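Local coordinates for endoglucanase, glycoside hydrolase family 5 protein (Cytophaga hutchinsonii, PDB 5IHS) that probably hydrolyses internal beta-1,4-glucosidic bonds of cellulose, as an endoglucanase of a cellulose-degrading bacterium, at residues A[83-88]-A[119-124]. Numbering follows the deposited sequence.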
ATOM      1  N   VAL A  83       4.951   7.460   2.541  1.00  6.82           N
ATOM      2  CA  VAL A  83       3.831   7.022   1.721  1.00  6.35           C
ATOM      3  C   VAL A  83       2.655   6.778   2.664  1.00  6.18           C
ATOM      4  O   VAL A  83       2.832   6.377   3.822  1.00  7.16           O
ATOM      5  CB  VAL A  83       4.208   5.758   0.896  1.00  6.63           C
ATOM      6  CG1 VAL A  83       4.595   4.574   1.804  1.00  7.90           C
ATOM      7  CG2 VAL A  83       3.099   5.362  -0.070  1.00  7.13           C
ATOM      8  N   VAL A  84       1.444   6.999   2.147  1.00  6.18           N
ATOM      9  CA  VAL A  84       0.196   6.654   2.822  1.00  6.34           C
ATOM     10  C   VAL A  84      -0.671   5.910   1.817  1.00  6.14           C
ATOM     11  O   VAL A  84      -0.657   6.220   0.620  1.00  7.31           O
ATOM     12  CB  VAL A  84      -0.520   7.913   3.386  1.00  7.71           C
ATOM     13  CG1 VAL A  84      -0.851   8.929   2.294  1.00  8.66           C
ATOM     14  CG2 VAL A  84      -1.779   7.543   4.162  1.00 10.04           C
ATOM     15  N   ARG A  85      -1.442   4.937   2.303  1.00  5.70           N
ATOM     16  CA  ARG A  85      -2.302   4.106   1.460  1.00  5.90           C
ATOM     17  C   ARG A  85      -3.768   4.351   1.786  1.00  6.06           C
ATOM     18  O   ARG A  85      -4.188   4.232   2.941  1.00  6.60           O
ATOM     19  CB  ARG A  85      -1.935   2.635   1.635  1.00  6.06           C
ATOM     20  CG  ARG A  85      -2.823   1.609   0.939  1.00  6.35           C
ATOM     21  CD  ARG A  85      -2.197   0.262   1.136  1.00  6.40           C
ATOM     22  NE  ARG A  85      -2.791  -0.894   0.472  1.00  6.22           N
ATOM     23  CZ  ARG A  85      -3.425  -1.903   1.075  1.00  6.38           C
ATOM     24  NH1 ARG A  85      -3.794  -1.853   2.352  1.00  6.63           N
ATOM     25  NH2 ARG A  85      -3.702  -2.982   0.361  1.00  6.86           N
ATOM     26  N   ALA A  86      -4.538   4.695   0.755  1.00  6.07           N
ATOM     27  CA  ALA A  86      -5.980   4.906   0.846  1.00  6.76           C
ATOM     28  C   ALA A  86      -6.656   3.607   0.414  1.00  6.96           C
ATOM     29  O   ALA A  86      -6.620   3.254  -0.767  1.00  7.43           O
ATOM     30  CB  ALA A  86      -6.399   6.070  -0.050  1.00  7.11           C
ATOM     31  N   ALA A  87      -7.254   2.895   1.375  1.00  6.67           N
ATOM     32  CA  ALA A  87      -7.820   1.558   1.166  1.00  7.04           C
ATOM     33  C   ALA A  87      -9.312   1.702   0.880  1.00  6.65           C
ATOM     34  O   ALA A  87     -10.152   1.598   1.779  1.00  7.30           O
ATOM     35  CB  ALA A  87      -7.558   0.677   2.386  1.00  7.57           C
ATOM     36  N   MET A  88      -9.647   1.920  -0.390  1.00  6.56           N
ATOM     37  CA  MET A  88     -11.028   2.175  -0.773  1.00  7.30           C
ATOM     38  C   MET A  88     -11.799   0.859  -0.836  1.00  7.28           C
ATOM     39  O   MET A  88     -11.562   0.020  -1.712  1.00  7.25           O
ATOM     40  CB  MET A  88     -11.095   2.874  -2.125  1.00  7.63           C
ATOM     41  CG  MET A  88     -12.505   3.368  -2.407  1.00  8.19           C
ATOM     42  SD  MET A  88     -12.788   4.089  -4.026  1.00  8.44           S
ATOM     43  CE  MET A  88     -12.547   2.649  -5.060  1.00  9.28           C
ATOM     44  N   TYR A 119       4.252  10.305  -1.028  1.00  6.59           N
ATOM     45  CA  TYR A 119       3.631   9.416  -2.001  1.00  6.33           C
ATOM     46  C   TYR A 119       2.311   8.877  -1.449  1.00  6.21           C
ATOM     47  O   TYR A 119       2.079   8.855  -0.233  1.00  6.47           O
ATOM     48  CB  TYR A 119       4.595   8.287  -2.401  1.00  6.83           C
ATOM     49  CG  TYR A 119       5.822   8.820  -3.131  1.00  6.82           C
ATOM     50  CD1 TYR A 119       5.780   9.063  -4.500  1.00  7.21           C
ATOM     51  CD2 TYR A 119       6.996   9.120  -2.454  1.00  7.36           C
ATOM     52  CE1 TYR A 119       6.872   9.589  -5.167  1.00  7.88           C
ATOM     53  CE2 TYR A 119       8.093   9.638  -3.108  1.00  7.94           C
ATOM     54  CZ  TYR A 119       8.031   9.881  -4.456  1.00  7.79           C
ATOM     55  OH  TYR A 119       9.148  10.430  -5.063  1.00  8.69           O
ATOM     56  N   VAL A 120       1.436   8.433  -2.353  1.00  6.28           N
ATOM     57  CA  VAL A 120       0.119   7.948  -1.963  1.00  6.21           C
ATOM     58  C   VAL A 120      -0.264   6.771  -2.847  1.00  6.29           C
ATOM     59  O   VAL A 120      -0.130   6.843  -4.077  1.00  7.27           O
ATOM     60  CB  VAL A 120      -0.952   9.062  -1.992  1.00  7.26           C
ATOM     61  CG1 VAL A 120      -1.050   9.725  -3.354  1.00  7.94           C
ATOM     62  CG2 VAL A 120      -2.311   8.521  -1.546  1.00  7.43           C
ATOM     63  N   ILE A 121      -0.740   5.699  -2.214  1.00  5.99           N
ATOM     64  CA  ILE A 121      -1.248   4.523  -2.910  1.00  5.81           C
ATOM     65  C   ILE A 121      -2.766   4.605  -2.967  1.00  6.36           C
ATOM     66  O   ILE A 121      -3.427   4.703  -1.929  1.00  6.67           O
ATOM     67  CB  ILE A 121      -0.821   3.231  -2.206  1.00  6.40           C
ATOM     68  CG1 ILE A 121       0.701   3.105  -2.141  1.00  7.05           C
ATOM     69  CG2 ILE A 121      -1.426   2.025  -2.913  1.00  7.23           C
ATOM     70  CD1 ILE A 121       1.178   2.064  -1.160  1.00  7.94           C
ATOM     71  N   ILE A 122      -3.300   4.537  -4.186  1.00  6.23           N
ATOM     72  CA  ILE A 122      -4.735   4.449  -4.423  1.00  6.57           C
ATOM     73  C   ILE A 122      -5.055   2.960  -4.516  1.00  6.59           C
ATOM     74  O   ILE A 122      -4.779   2.333  -5.538  1.00  6.99           O
ATOM     75  CB  ILE A 122      -5.142   5.191  -5.700  1.00  7.57           C
ATOM     76  CG1 ILE A 122      -4.811   6.683  -5.599  1.00  8.97           C
ATOM     77  CG2 ILE A 122      -6.630   4.976  -6.000  1.00  8.30           C
ATOM     78  CD1 ILE A 122      -5.002   7.435  -6.890  1.00 10.33           C
ATOM     79  N   ASP A 123      -5.618   2.389  -3.437  1.00  6.56           N
ATOM     80  CA  ASP A 123      -5.855   0.950  -3.304  1.00  6.71           C
ATOM     81  C   ASP A 123      -7.327   0.607  -3.523  1.00  6.30           C
ATOM     82  O   ASP A 123      -8.208   1.025  -2.755  1.00  7.06           O
ATOM     83  CB  ASP A 123      -5.371   0.504  -1.923  1.00  6.66           C
ATOM     84  CG  ASP A 123      -5.952  -0.819  -1.433  1.00  7.04           C
ATOM     85  OD1 ASP A 123      -6.202  -1.741  -2.233  1.00  8.18           O
ATOM     86  OD2 ASP A 123      -6.114  -0.905  -0.169  1.00  7.42           O
ATOM     87  N   TYR A 124      -7.584  -0.165  -4.580  1.00  6.53           N
ATOM     88  CA  TYR A 124      -8.894  -0.745  -4.869  1.00  7.03           C
ATOM     89  C   TYR A 124      -9.020  -1.962  -3.963  1.00  6.80           C
ATOM     90  O   TYR A 124      -8.532  -3.052  -4.273  1.00  6.97           O
ATOM     91  CB  TYR A 124      -8.964  -1.097  -6.348  1.00  7.55           C
ATOM     92  CG  TYR A 124     -10.351  -1.265  -6.918  1.00  7.66           C
ATOM     93  CD1 TYR A 124     -11.173  -0.156  -7.122  1.00  8.58           C
ATOM     94  CD2 TYR A 124     -10.843  -2.507  -7.275  1.00  7.94           C
ATOM     95  CE1 TYR A 124     -12.439  -0.287  -7.656  1.00  8.68           C
ATOM     96  CE2 TYR A 124     -12.115  -2.643  -7.819  1.00  8.70           C
ATOM     97  CZ  TYR A 124     -12.907  -1.528  -8.001  1.00  9.02           C
ATOM     98  OH  TYR A 124     -14.173  -1.621  -8.533  1.00 10.74           O
TER
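R85 and D123 meet on the interior face of two neighbouring parallel strands of the TIM barrel, 83-88 and 119-124, the beta strands of a beta-alpha-beta unit connected through helix 99-116. Five backbone hydrogen bonds knit the pair, from V84 N to Y119 O at one end to M88 N to D123 O at the other. The R85 chain starts with CB 4.0 Å from I121 CB, and R85 CG then passes 4.0 Å from D123 CB. CG lies anti to the backbone N and the chain runs extended to NE, 3.4 Å from D123 OD2; the turn at chi4 (-111°) sets the guanidinium flat against the carboxylate, their planes 10° apart. D123 OD2 sits over the guanidinium centre, 3.1 Å from R85 CZ. R85 NH2 forms a salt bridge to D123 OD2 at 3.2 Å, but no N-H points at the oxygen. The N-H groups are used elsewhere: NE on E156, NH1 on E248 and S56, NH2 weakly on N159, while D123 OD2 accepts from H125 ND1. In family 5 the seventh strand carries the nucleophile, so R85 bound to E248 on strand 244-249 is consistent with an active-site arginine. Stacked on D123 and gripped through its N-H groups, the guanidinium is fixed in position and rotation.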